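Local coordinates for 8-demethyl-8-aminoriboflavin-5'-phosphate synthase (Streptomyces davawensis, PDB 5MLD), which replaces the C-8 methyl group of FMN with an amino group taken from glutamate, a step in making the antibiotic roseoflavin, at residues A[113-126]-A[199-213]. Numbering follows the deposited sequence. Where two conformers were deposited one is given.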
loop_
_atom_site.group_PDB
_atom_site.type_symbol
_atom_site.label_atom_id
_atom_site.label_comp_id
_atom_site.label_asym_id
_atom_site.label_seq_id
_atom_site.Cartn_x
_atom_site.Cartn_y
_atom_site.Cartn_z
ATOM N N LEU A 113 -8.292 0.637 27.807
ATOM C CA LEU A 113 -9.393 -0.227 28.231
ATOM C C LEU A 113 -10.608 0.490 28.822
ATOM O O LEU A 113 -10.506 1.574 29.406
ATOM C CB LEU A 113 -8.896 -1.254 29.242
ATOM C CG LEU A 113 -8.308 -2.528 28.634
ATOM C CD1 LEU A 113 -8.368 -3.652 29.655
ATOM C CD2 LEU A 113 -9.011 -2.933 27.342
ATOM N N ASN A 114 -11.763 -0.169 28.641
ATOM C CA ASN A 114 -13.019 0.056 29.347
ATOM C C ASN A 114 -13.061 -0.849 30.578
ATOM O O ASN A 114 -12.776 -2.050 30.490
ATOM C CB ASN A 114 -14.174 -0.236 28.369
ATOM C CG ASN A 114 -15.548 -0.470 29.036
ATOM O OD1 ASN A 114 -15.703 -1.272 29.958
ATOM N ND2 ASN A 114 -16.571 0.178 28.488
ATOM N N GLY A 115 -13.421 -0.267 31.726
ATOM C CA GLY A 115 -13.256 -0.974 32.986
ATOM C C GLY A 115 -14.066 -2.253 33.074
ATOM O O GLY A 115 -13.606 -3.250 33.634
ATOM N N ASP A 116 -15.278 -2.248 32.526
ATOM C CA ASP A 116 -16.144 -3.409 32.673
ATOM C C ASP A 116 -16.063 -4.368 31.494
ATOM O O ASP A 116 -16.254 -5.573 31.678
ATOM C CB ASP A 116 -17.594 -2.963 32.892
ATOM C CG ASP A 116 -17.859 -2.523 34.330
ATOM O OD1 ASP A 116 -18.058 -3.403 35.201
ATOM O OD2 ASP A 116 -17.856 -1.300 34.595
ATOM N N THR A 117 -15.761 -3.880 30.290
ATOM C CA THR A 117 -15.675 -4.780 29.146
ATOM C C THR A 117 -14.285 -5.363 28.973
ATOM O O THR A 117 -14.148 -6.426 28.354
ATOM C CB THR A 117 -16.025 -4.079 27.839
ATOM O OG1 THR A 117 -15.085 -3.007 27.622
ATOM C CG2 THR A 117 -17.431 -3.483 27.907
ATOM N N LYS A 118 -13.255 -4.681 29.478
ATOM C CA LYS A 118 -11.874 -5.012 29.144
ATOM C C LYS A 118 -11.679 -5.000 27.628
ATOM O O LYS A 118 -10.987 -5.843 27.050
ATOM C CB LYS A 118 -11.457 -6.356 29.747
ATOM C CG LYS A 118 -11.790 -6.497 31.230
ATOM C CD LYS A 118 -11.138 -5.394 32.053
ATOM C CE LYS A 118 -11.413 -5.584 33.540
ATOM N NZ LYS A 118 -11.050 -6.958 33.994
ATOM N N GLN A 119 -12.297 -4.021 26.979
ATOM C CA GLN A 119 -12.170 -3.827 25.544
ATOM C C GLN A 119 -11.772 -2.387 25.269
ATOM O O GLN A 119 -11.996 -1.496 26.090
ATOM C CB GLN A 119 -13.476 -4.158 24.823
ATOM C CG GLN A 119 -13.822 -5.636 24.854
ATOM C CD GLN A 119 -15.238 -5.910 24.421
ATOM O OE1 GLN A 119 -16.019 -4.986 24.181
ATOM N NE2 GLN A 119 -15.586 -7.194 24.316
ATOM N N PHE A 120 -11.161 -2.168 24.100
ATOM C CA PHE A 120 -10.857 -0.811 23.674
ATOM C C PHE A 120 -12.159 -0.018 23.524
ATOM O O PHE A 120 -13.227 -0.598 23.305
ATOM C CB PHE A 120 -10.061 -0.831 22.361
ATOM C CG PHE A 120 -8.801 -1.658 22.420
ATOM C CD1 PHE A 120 -8.042 -1.732 23.590
ATOM C CD2 PHE A 120 -8.377 -2.378 21.311
ATOM C CE1 PHE A 120 -6.876 -2.507 23.638
ATOM C CE2 PHE A 120 -7.217 -3.149 21.350
ATOM C CZ PHE A 120 -6.462 -3.218 22.521
ATOM N N PRO A 121 -12.088 1.318 23.637
ATOM C CA PRO A 121 -13.321 2.127 23.683
ATOM C C PRO A 121 -14.185 2.029 22.443
ATOM O O PRO A 121 -15.401 2.231 22.544
ATOM C CB PRO A 121 -12.798 3.561 23.866
ATOM C CG PRO A 121 -11.461 3.411 24.414
ATOM C CD PRO A 121 -10.893 2.133 23.892
ATOM N N LEU A 122 -13.612 1.735 21.278
ATOM C CA LEU A 122 -14.383 1.717 20.040
ATOM C C LEU A 122 -14.823 0.311 19.639
ATOM O O LEU A 122 -15.346 0.118 18.536
ATOM C CB LEU A 122 -13.574 2.384 18.916
ATOM C CG LEU A 122 -13.204 3.842 19.229
ATOM C CD1 LEU A 122 -12.484 4.518 18.072
ATOM C CD2 LEU A 122 -14.438 4.657 19.605
ATOM N N TYR A 123 -14.630 -0.672 20.509
ATOM C CA TYR A 123 -15.150 -2.012 20.261
ATOM C C TYR A 123 -16.657 -1.995 20.037
ATOM O O TYR A 123 -17.385 -1.162 20.590
ATOM C CB TYR A 123 -14.809 -2.937 21.435
ATOM C CG TYR A 123 -13.715 -3.931 21.079
ATOM C CD1 TYR A 123 -12.430 -3.495 20.798
ATOM C CD2 TYR A 123 -13.970 -5.292 21.031
ATOM C CE1 TYR A 123 -11.430 -4.383 20.467
ATOM C CE2 TYR A 123 -12.978 -6.191 20.706
ATOM C CZ TYR A 123 -11.712 -5.736 20.425
ATOM O OH TYR A 123 -10.711 -6.616 20.089
ATOM N N ASN A 124 -17.119 -2.937 19.210
ATOM C CA ASN A 124 -18.515 -3.166 18.844
ATOM C C ASN A 124 -19.085 -2.107 17.924
ATOM O O ASN A 124 -20.310 -2.078 17.707
ATOM C CB ASN A 124 -19.396 -3.317 20.083
ATOM C CG ASN A 124 -18.865 -4.385 20.975
ATOM O OD1 ASN A 124 -18.802 -5.537 20.566
ATOM N ND2 ASN A 124 -18.402 -4.011 22.162
ATOM N N LYS A 125 -18.242 -1.249 17.361
ATOM C CA LYS A 125 -18.701 -0.306 16.352
ATOM C C LYS A 125 -18.392 -0.845 14.956
ATOM O O LYS A 125 -17.692 -1.848 14.779
ATOM C CB LYS A 125 -18.065 1.066 16.594
ATOM C CG LYS A 125 -18.459 1.659 17.945
ATOM C CD LYS A 125 -17.696 2.946 18.192
ATOM C CE LYS A 125 -18.063 3.530 19.537
ATOM N NZ LYS A 125 -19.502 3.841 19.619
ATOM N N VAL A 126 -18.958 -0.191 13.949
ATOM C CA VAL A 126 -18.864 -0.659 12.569
ATOM C C VAL A 126 -18.336 0.483 11.719
ATOM O O VAL A 126 -18.715 1.641 11.930
ATOM C CB VAL A 126 -20.233 -1.146 12.048
ATOM C CG1 VAL A 126 -20.169 -1.464 10.569
ATOM C CG2 VAL A 126 -20.699 -2.373 12.829
ATOM N N LEU A 199 -24.757 -5.065 10.294
ATOM C CA LEU A 199 -23.763 -5.444 11.290
ATOM C C LEU A 199 -23.856 -4.574 12.537
ATOM O O LEU A 199 -23.599 -5.055 13.651
ATOM C CB LEU A 199 -22.372 -5.377 10.665
ATOM C CG LEU A 199 -21.172 -5.818 11.499
ATOM C CD1 LEU A 199 -21.335 -7.264 11.948
ATOM C CD2 LEU A 199 -19.901 -5.683 10.689
ATOM N N ALA A 200 -24.240 -3.301 12.385
ATOM C CA ALA A 200 -24.396 -2.456 13.561
ATOM C C ALA A 200 -25.533 -2.961 14.442
ATOM O O ALA A 200 -25.391 -3.022 15.668
ATOM C CB ALA A 200 -24.648 -1.000 13.157
ATOM N N ARG A 201 -26.665 -3.328 13.831
ATOM C CA ARG A 201 -27.776 -3.876 14.609
ATOM C C ARG A 201 -27.366 -5.175 15.290
ATOM O O ARG A 201 -27.711 -5.410 16.454
ATOM C CB ARG A 201 -29.003 -4.101 13.721
ATOM C CG ARG A 201 -29.701 -2.819 13.270
ATOM C CD ARG A 201 -31.007 -3.095 12.530
ATOM N NE ARG A 201 -30.777 -3.664 11.203
ATOM C CZ ARG A 201 -30.780 -2.958 10.072
ATOM N NH1 ARG A 201 -31.019 -1.652 10.095
ATOM N NH2 ARG A 201 -30.560 -3.562 8.912
ATOM N N MET A 202 -26.619 -6.026 14.580
ATOM C CA MET A 202 -26.095 -7.253 15.178
ATOM C C MET A 202 -25.253 -6.961 16.412
ATOM O O MET A 202 -25.458 -7.559 17.476
ATOM C CB MET A 202 -25.249 -8.022 14.163
ATOM C CG MET A 202 -25.987 -8.643 13.002
ATOM S SD MET A 202 -24.758 -9.389 11.897
ATOM C CE MET A 202 -24.147 -10.738 12.909
ATOM N N LEU A 203 -24.269 -6.066 16.283
ATOM C CA LEU A 203 -23.356 -5.829 17.393
ATOM C C LEU A 203 -24.030 -5.108 18.548
ATOM O O LEU A 203 -23.563 -5.215 19.687
ATOM C CB LEU A 203 -22.139 -5.041 16.901
ATOM C CG LEU A 203 -21.160 -5.849 16.057
ATOM C CD1 LEU A 203 -20.113 -4.920 15.464
ATOM C CD2 LEU A 203 -20.489 -6.923 16.900
ATOM N N GLN A 204 -25.116 -4.377 18.279
ATOM C CA GLN A 204 -25.899 -3.794 19.362
ATOM C C GLN A 204 -26.561 -4.881 20.200
ATOM O O GLN A 204 -26.658 -4.758 21.426
ATOM C CB GLN A 204 -26.949 -2.846 18.792
ATOM C CG GLN A 204 -27.932 -2.335 19.837
ATOM C CD GLN A 204 -28.969 -1.403 19.249
ATOM O OE1 GLN A 204 -29.720 -1.776 18.344
ATOM N NE2 GLN A 204 -29.005 -0.173 19.750
ATOM N N GLU A 205 -26.999 -5.961 19.560
ATOM C CA GLU A 205 -27.671 -7.029 20.289
ATOM C C GLU A 205 -26.679 -8.010 20.909
ATOM O O GLU A 205 -26.895 -8.485 22.029
ATOM C CB GLU A 205 -28.638 -7.759 19.358
ATOM C CG GLU A 205 -29.454 -8.830 20.043
ATOM C CD GLU A 205 -30.276 -8.296 21.208
ATOM O OE1 GLU A 205 -30.703 -7.117 21.170
ATOM O OE2 GLU A 205 -30.485 -9.061 22.174
ATOM N N THR A 206 -25.601 -8.349 20.204
ATOM C CA THR A 206 -24.663 -9.380 20.655
ATOM C C THR A 206 -23.239 -8.863 20.504
ATOM O O THR A 206 -22.510 -9.269 19.589
ATOM C CB THR A 206 -24.860 -10.692 19.888
ATOM O OG1 THR A 206 -24.381 -10.547 18.547
ATOM C CG2 THR A 206 -26.327 -11.052 19.820
ATOM N N PRO A 207 -22.806 -7.968 21.389
ATOM C CA PRO A 207 -21.442 -7.439 21.299
ATOM C C PRO A 207 -20.402 -8.522 21.538
ATOM O O PRO A 207 -20.689 -9.576 22.109
ATOM C CB PRO A 207 -21.401 -6.385 22.407
ATOM C CG PRO A 207 -22.460 -6.822 23.379
ATOM C CD PRO A 207 -23.549 -7.390 22.520
ATOM N N TYR A 208 -19.175 -8.249 21.083
ATOM C CA TYR A 208 -18.046 -9.094 21.454
ATOM C C TYR A 208 -17.968 -9.160 22.974
ATOM O O TYR A 208 -18.183 -8.153 23.656
ATOM C CB TYR A 208 -16.726 -8.551 20.877
ATOM C CG TYR A 208 -16.687 -8.525 19.363
ATOM C CD1 TYR A 208 -16.397 -9.675 18.629
ATOM C CD2 TYR A 208 -16.955 -7.353 18.659
ATOM C CE1 TYR A 208 -16.379 -9.655 17.239
ATOM C CE2 TYR A 208 -16.945 -7.325 17.284
ATOM C CZ TYR A 208 -16.654 -8.465 16.573
ATOM O OH TYR A 208 -16.650 -8.431 15.193
ATOM N N THR A 209 -17.714 -10.361 23.503
ATOM C CA THR A 209 -17.493 -10.558 24.933
ATOM C C THR A 209 -16.024 -10.770 25.254
ATOM O O THR A 209 -15.685 -11.042 26.409
ATOM C CB THR A 209 -18.312 -11.749 25.460
ATOM O OG1 THR A 209 -17.961 -12.938 24.739
ATOM C CG2 THR A 209 -19.800 -11.475 25.317
ATOM N N THR A 210 -15.157 -10.654 24.252
ATOM C CA THR A 210 -13.728 -10.853 24.432
ATOM C C THR A 210 -13.197 -9.971 25.545
ATOM O O THR A 210 -13.480 -8.773 25.588
ATOM C CB THR A 210 -12.985 -10.526 23.132
ATOM O OG1 THR A 210 -13.578 -11.239 22.045
ATOM C CG2 THR A 210 -11.503 -10.896 23.256
ATOM N N ASP A 211 -12.424 -10.579 26.448
ATOM C CA ASP A 211 -11.736 -9.882 27.534
ATOM C C ASP A 211 -10.275 -9.734 27.106
ATOM O O ASP A 211 -9.486 -10.677 27.212
ATOM C CB ASP A 211 -11.890 -10.676 28.831
ATOM C CG ASP A 211 -11.220 -10.017 30.032
ATOM O OD1 ASP A 211 -10.271 -9.211 29.868
ATOM O OD2 ASP A 211 -11.644 -10.334 31.168
ATOM N N LEU A 212 -9.911 -8.546 26.604
ATOM C CA LEU A 212 -8.548 -8.360 26.111
ATOM C C LEU A 212 -7.529 -8.422 27.242
ATOM O O LEU A 212 -6.359 -8.761 27.009
ATOM C CB LEU A 212 -8.423 -7.021 25.381
ATOM C CG LEU A 212 -9.466 -6.784 24.289
ATOM C CD1 LEU A 212 -9.254 -5.406 23.647
ATOM C CD2 LEU A 212 -9.400 -7.870 23.228
ATOM N N GLU A 213 -7.939 -8.055 28.456
ATOM C CA GLU A 213 -7.037 -8.153 29.596
ATOM C C GLU A 213 -6.683 -9.608 29.879
ATOM O O GLU A 213 -5.517 -9.937 30.128
ATOM C CB GLU A 213 -7.678 -7.500 30.817
ATOM C CG GLU A 213 -6.810 -7.485 32.055
ATOM C CD GLU A 213 -7.475 -6.733 33.185
ATOM O OE1 GLU A 213 -8.386 -7.307 33.824
ATOM O OE2 GLU A 213 -7.110 -5.559 33.409
HETATM O O HOH W 1 -15.484 -8.735 28.313
#
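The side-chain amide of Q119 reaches two backbone carbonyls of segment 199-213. NE2 of Q119 donates to Y208 O at 2.8 Å and to T210 O at 2.9 Å. Both acceptors lie in the amide plane of Q119, so the pair of bonds fixes the rotation of that group. T210 O is met on a lone pair, whereas Y208 O is met from above its carbonyl plane. The other polar atom of this amide, OE1, accepts a 3.3 Å bond from N124 ND2. N124 in turn takes the backbone NH of Y208 on OD1, at 2.8 Å, and this oxygen also sits at the edge of the Y208 ring. The ND2 to OE1 bond links the two amides within 113-126, while each also bonds to 199-213.

L212 N donates to K118 O at 2.9 Å. The L212 side chain then crosses F120 at about a right angle and sets CD1 over the ring centre, a CH-pi contact 3.6 Å from the centroid. Its CD2 packs against Y123 OH, which bonds to N159 and N195 of a second subunit. P236 of a third subunit packs on L113, F120 and L212.

RosB has a flavodoxin-like fold. Here the loop entering strand 125-132 meets the link between helices 183-205 and 212-220, away from the flavin sites. At the strand end, V126 CG2 fits against L199, A200 and L203 of helix 183-205.

At the far end, K118 NZ forms a salt bridge with E213 OE1 at 2.7 Å, approaching from above the carboxylate plane. Bends at chi2 (-58°) and chi4 (52°) curl the lysine toward it. D211 lies alongside K118, and its OD1 accepts from A214 N and so caps the N-terminus of helix 212-220. Just before K118 in sequence, N114 OD1 accepts from T117 N, an Asx motif.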